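Local coordinates for protein gamma-hexachlorocyclohexane dehydrochlorinase (Sphingomonas paucimobilis, PDB 3A76) that catalyses two successive dehydrochlorinations of the pollutant lindane (gamma-hexachlorocyclohexane), as a periplasmic homotrimer with a SnoaL-like barrel fold, at residues Cys91-Thr96 and Gly112-Leu117; Ile129-Thr134 and Ala151-Phe156. All blocks are in the same frame, centred on the assembly; numbering follows the deposited sequence.

How the contacts relate
The two contacts lie in antiparallel hairpins that follow one another in the chain and in the sheet. Contact 1 pairs 91-96 with 112-117, and contact 2 pairs 129-134 with 151-156. Their centres are about 9 Å apart. The inner strands are neighbours: Ile129 N lies 2.8 Å from Leu116 O, and Phe133 N lies 2.9 Å from Gly112 O, both probable hydrogen bonds. Val114 CG1 also packs on Phe133 CZ. Each contributes one residue to the spermidine pocket, His93 from contact 1 and Thr153 from contact 2, the side chain of each about 4 Å from a bound spermidine. The Phe133 side chain is about 5 Å from that of His93, the inferred proton acceptor. Both contacts also touch the third subunit.

Contact 1 of 2, residues Cys91-Thr96 and Gly112-Leu117; sequences CIHYGT and GDVLLL
His93 and Leu116 pair on the face of the sheet that also carries Val114. The Leu116 methyl CD1 lies over one face of the imidazole, 3.2 Å from His93 NE2. Val114 CG2 meets the same ring at its edge, near the ring plane. His93 CG is anti to its carbonyl carbon (chi1 -69°), which brings the imidazole alongside Leu116. His93 ND1 is hydrogen-bonded to Asp45, an inferred active-site residue, which probably limits the ring's rotation, while NE2 has no hydrogen-bond partner in the model. His93 is inferred to be the proton acceptor, and it also touches the bound spermidine.

Six backbone bonds join the strands, two at each of the pairs Ile92-Leu117, Tyr94-Leu115 and Thr96-Asp113. The shortest runs from Tyr94 N to Leu115 O at 2.6 Å and is nearly straight. The intervening pairs, His93-Leu116 and Gly95-Val114, are non-hydrogen-bonded. This is the antiparallel hairpin of strands 88-102 and 107-120, within the curved sheet of the SnoaL-like fold. Alternation along it puts His93 on one face and residues that meet the neighbouring subunits on the other.

On that second face, Leu117 CD1 approaches the Tyr94 ring at its edge, 3.9 Å from CE2. Leu115 CD1 is also 3.9 Å from Tyr94 CD2. Ile92 CD1, from the same strand as the tyrosine, sits over the centre of one ring face. Tyr94 OH hydrogen-bonds Val114 O of the second subunit. Asp113 OD1 forms a salt bridge with Lys46 of the third subunit.

Contact 2 of 2, residues Ile129-Thr134 and Ala151-Phe156; sequences IAAVFT and ACTNYF
Ile129 has CG1 anti to its carbonyl carbon (chi1 -68°), and Phe156 has CG anti to its backbone N (chi1 -176°). These torsions lay the two side chains alongside each other, with Ile129 CG1 3.7 Å from Phe156 CD1. The other branch, Ile129 CG2, reaches Thr153 CB at 3.9 Å. Thr153 CG2 also touches the methyl of Ala131. Farther along this face, Ala151 CB meets the Phe133 ring at its edge, 3.8 Å from CE2.

The hairpin of strands 125-140 and 143-158 contains a classic beta bulge, which shifts the register by one residue. Asn154 and Tyr155 both face Ala130, and the chain turns a corner at Asn154. Ala130 O accepts two bonds: from Asn154 N at 2.7 Å, nearly in line with the carbonyl, and from Tyr155 N at 3.1 Å, on a lone pair. Regular pairing holds on the Cys152 side of the bulge, where Val132 and Cys152 exchange two backbone bonds.

On the opposite face, Ala130 CB packs against Tyr155 CD2. Tyr155 OH hydrogen-bonds Glu90 of the third subunit. The doubled acceptor at Ala130 thus keeps the strand bonded through its corner, while Thr153, packed against Ile129 and Ala131, also touches spermidine.

Contact 1 of 2, residues Cys91-Thr96 and Gly112-Leu117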
# COMPACT_ATOMS: atom_id res chain seq x y z
N CYS B 91 -3.53 15.46 6.32
CA CYS B 91 -2.56 14.39 6.31
C CYS B 91 -3.10 13.28 5.45
O CYS B 91 -4.30 13.25 5.13
CB CYS B 91 -2.31 13.88 7.74
SG CYS B 91 -3.77 13.26 8.50
N ILE B 92 -2.23 12.35 5.08
CA ILE B 92 -2.67 11.15 4.40
C ILE B 92 -1.91 9.91 4.91
O ILE B 92 -0.69 9.92 4.97
CB ILE B 92 -2.57 11.32 2.84
CG1 ILE B 92 -3.27 10.17 2.12
CG2 ILE B 92 -1.11 11.60 2.37
CD1 ILE B 92 -2.42 9.08 1.93
N HIS B 93 -2.66 8.86 5.28
CA HIS B 93 -2.12 7.57 5.71
C HIS B 93 -2.12 6.52 4.58
O HIS B 93 -3.17 6.18 4.05
CB HIS B 93 -2.98 6.99 6.84
CG HIS B 93 -2.89 7.72 8.14
ND1 HIS B 93 -3.57 8.90 8.37
CD2 HIS B 93 -2.22 7.44 9.28
CE1 HIS B 93 -3.32 9.31 9.61
NE2 HIS B 93 -2.51 8.44 10.18
N TYR B 94 -0.94 6.00 4.25
CA TYR B 94 -0.84 4.86 3.33
C TYR B 94 -0.57 3.56 4.11
O TYR B 94 0.56 3.30 4.51
CB TYR B 94 0.26 5.08 2.27
CG TYR B 94 0.13 6.31 1.41
CD1 TYR B 94 -0.75 6.33 0.32
CD2 TYR B 94 0.91 7.45 1.63
CE1 TYR B 94 -0.88 7.46 -0.49
CE2 TYR B 94 0.79 8.58 0.82
CZ TYR B 94 -0.11 8.57 -0.24
OH TYR B 94 -0.23 9.68 -1.07
N GLY B 95 -1.61 2.76 4.28
CA GLY B 95 -1.56 1.49 4.95
C GLY B 95 -1.29 0.32 4.02
O GLY B 95 -1.98 0.13 3.01
N THR B 96 -0.27 -0.45 4.40
CA THR B 96 0.23 -1.57 3.63
C THR B 96 0.59 -2.72 4.61
O THR B 96 0.61 -2.51 5.85
CB THR B 96 1.56 -1.21 2.87
OG1 THR B 96 2.59 -0.95 3.82
CG2 THR B 96 1.42 0.03 2.02
N GLY B 112 0.49 -4.21 10.77
CA GLY B 112 0.42 -3.43 9.56
C GLY B 112 1.43 -2.31 9.62
O GLY B 112 1.89 -1.92 10.70
N ASP B 113 1.79 -1.79 8.46
CA ASP B 113 2.72 -0.68 8.40
C ASP B 113 2.02 0.54 7.78
O ASP B 113 1.16 0.39 6.94
CB ASP B 113 3.95 -1.08 7.60
CG ASP B 113 4.75 -2.17 8.29
OD1 ASP B 113 5.30 -1.90 9.40
OD2 ASP B 113 4.81 -3.29 7.73
N VAL B 114 2.37 1.74 8.22
CA VAL B 114 1.74 2.91 7.63
C VAL B 114 2.78 3.93 7.29
O VAL B 114 3.73 4.14 8.04
CB VAL B 114 0.61 3.54 8.53
CG1 VAL B 114 1.17 4.14 9.83
CG2 VAL B 114 -0.22 4.59 7.73
N LEU B 115 2.60 4.57 6.15
CA LEU B 115 3.35 5.76 5.79
C LEU B 115 2.38 6.94 5.81
O LEU B 115 1.36 6.95 5.08
CB LEU B 115 3.98 5.58 4.41
CG LEU B 115 5.12 6.44 3.86
CD1 LEU B 115 4.64 7.30 2.72
CD2 LEU B 115 5.93 7.21 4.92
N LEU B 116 2.70 7.91 6.67
CA LEU B 116 1.91 9.13 6.81
C LEU B 116 2.67 10.35 6.32
O LEU B 116 3.79 10.63 6.78
CB LEU B 116 1.50 9.36 8.28
CG LEU B 116 0.75 10.66 8.68
CD1 LEU B 116 -0.06 10.48 9.92
CD2 LEU B 116 1.70 11.86 8.89
N LEU B 117 2.05 11.08 5.40
CA LEU B 117 2.51 12.41 4.97
C LEU B 117 1.48 13.45 5.38
O LEU B 117 0.29 13.26 5.16
CB LEU B 117 2.68 12.45 3.46
CG LEU B 117 3.53 11.37 2.81
CD1 LEU B 117 3.45 11.46 1.29
CD2 LEU B 117 4.95 11.49 3.31

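Contact 2 of 2, residues Ile129-Thr134 and Ala151-Phe156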
# COMPACT_ATOMS: atom_id res chain seq x y z
N ILE B 129 5.87 10.31 8.66
CA ILE B 129 5.88 9.39 9.78
C ILE B 129 5.79 7.94 9.26
O ILE B 129 5.01 7.65 8.35
CB ILE B 129 4.71 9.72 10.78
CG1 ILE B 129 4.98 11.06 11.47
CG2 ILE B 129 4.50 8.60 11.84
CD1 ILE B 129 3.76 11.69 12.12
N ALA B 130 6.63 7.06 9.79
CA ALA B 130 6.49 5.63 9.55
C ALA B 130 6.11 5.00 10.87
O ALA B 130 6.80 5.19 11.89
CB ALA B 130 7.77 5.04 9.02
N ALA B 131 4.99 4.29 10.87
CA ALA B 131 4.47 3.69 12.09
C ALA B 131 4.04 2.25 11.90
O ALA B 131 3.71 1.83 10.80
CB ALA B 131 3.32 4.54 12.68
N VAL B 132 4.06 1.50 12.99
CA VAL B 132 3.59 0.13 13.02
C VAL B 132 2.28 0.06 13.79
O VAL B 132 2.14 0.67 14.88
CB VAL B 132 4.68 -0.82 13.62
CG1 VAL B 132 4.12 -2.23 13.93
CG2 VAL B 132 5.86 -0.91 12.67
N PHE B 133 1.31 -0.67 13.23
CA PHE B 133 0.07 -0.98 13.92
C PHE B 133 0.10 -2.41 14.49
O PHE B 133 0.45 -3.35 13.77
CB PHE B 133 -1.13 -0.83 12.98
CG PHE B 133 -1.32 0.58 12.44
CD1 PHE B 133 -1.57 0.79 11.09
CD2 PHE B 133 -1.25 1.68 13.29
CE1 PHE B 133 -1.76 2.09 10.60
CE2 PHE B 133 -1.43 2.99 12.80
CZ PHE B 133 -1.69 3.19 11.46
N THR B 134 -0.23 -2.55 15.78
CA THR B 134 -0.41 -3.85 16.41
C THR B 134 -1.87 -3.86 16.81
O THR B 134 -2.31 -3.04 17.62
CB THR B 134 0.51 -4.04 17.64
OG1 THR B 134 1.84 -3.60 17.33
CG2 THR B 134 0.56 -5.53 18.09
N ALA B 151 -0.42 1.99 17.98
CA ALA B 151 0.30 2.65 16.93
C ALA B 151 1.61 3.09 17.51
O ALA B 151 1.65 3.84 18.48
CB ALA B 151 -0.48 3.84 16.42
N CYS B 152 2.69 2.62 16.91
CA CYS B 152 4.03 2.90 17.37
C CYS B 152 4.76 3.57 16.22
O CYS B 152 4.85 2.99 15.13
CB CYS B 152 4.71 1.59 17.76
SG CYS B 152 6.47 1.74 18.16
N THR B 153 5.28 4.77 16.44
CA THR B 153 5.95 5.49 15.37
C THR B 153 7.47 5.33 15.41
O THR B 153 8.13 5.68 16.40
CB THR B 153 5.51 6.98 15.19
OG1 THR B 153 6.33 7.85 15.97
CG2 THR B 153 4.06 7.17 15.57
N ASN B 154 8.00 4.78 14.32
CA ASN B 154 9.43 4.56 14.18
C ASN B 154 10.20 5.74 13.56
O ASN B 154 11.26 6.11 14.05
CB ASN B 154 9.65 3.22 13.45
CG ASN B 154 9.09 2.05 14.26
OD1 ASN B 154 9.32 1.97 15.47
ND2 ASN B 154 8.36 1.15 13.62
N TYR B 155 9.63 6.35 12.52
CA TYR B 155 10.17 7.59 11.96
C TYR B 155 9.21 8.74 12.17
O TYR B 155 8.00 8.57 12.04
CB TYR B 155 10.47 7.46 10.46
CG TYR B 155 11.58 6.50 10.09
CD1 TYR B 155 12.64 6.24 10.97
CD2 TYR B 155 11.58 5.87 8.86
CE1 TYR B 155 13.67 5.35 10.62
CE2 TYR B 155 12.59 4.99 8.50
CZ TYR B 155 13.63 4.74 9.37
OH TYR B 155 14.61 3.87 8.98
N PHE B 156 9.77 9.90 12.49
CA PHE B 156 9.01 11.13 12.62
C PHE B 156 9.92 12.23 12.09
O PHE B 156 10.81 12.71 12.81
CB PHE B 156 8.68 11.38 14.09
CG PHE B 156 7.81 12.59 14.34
CD1 PHE B 156 6.43 12.45 14.54
CD2 PHE B 156 8.37 13.87 14.42
CE1 PHE B 156 5.61 13.56 14.78
CE2 PHE B 156 7.57 14.99 14.67
CZ PHE B 156 6.18 14.84 14.85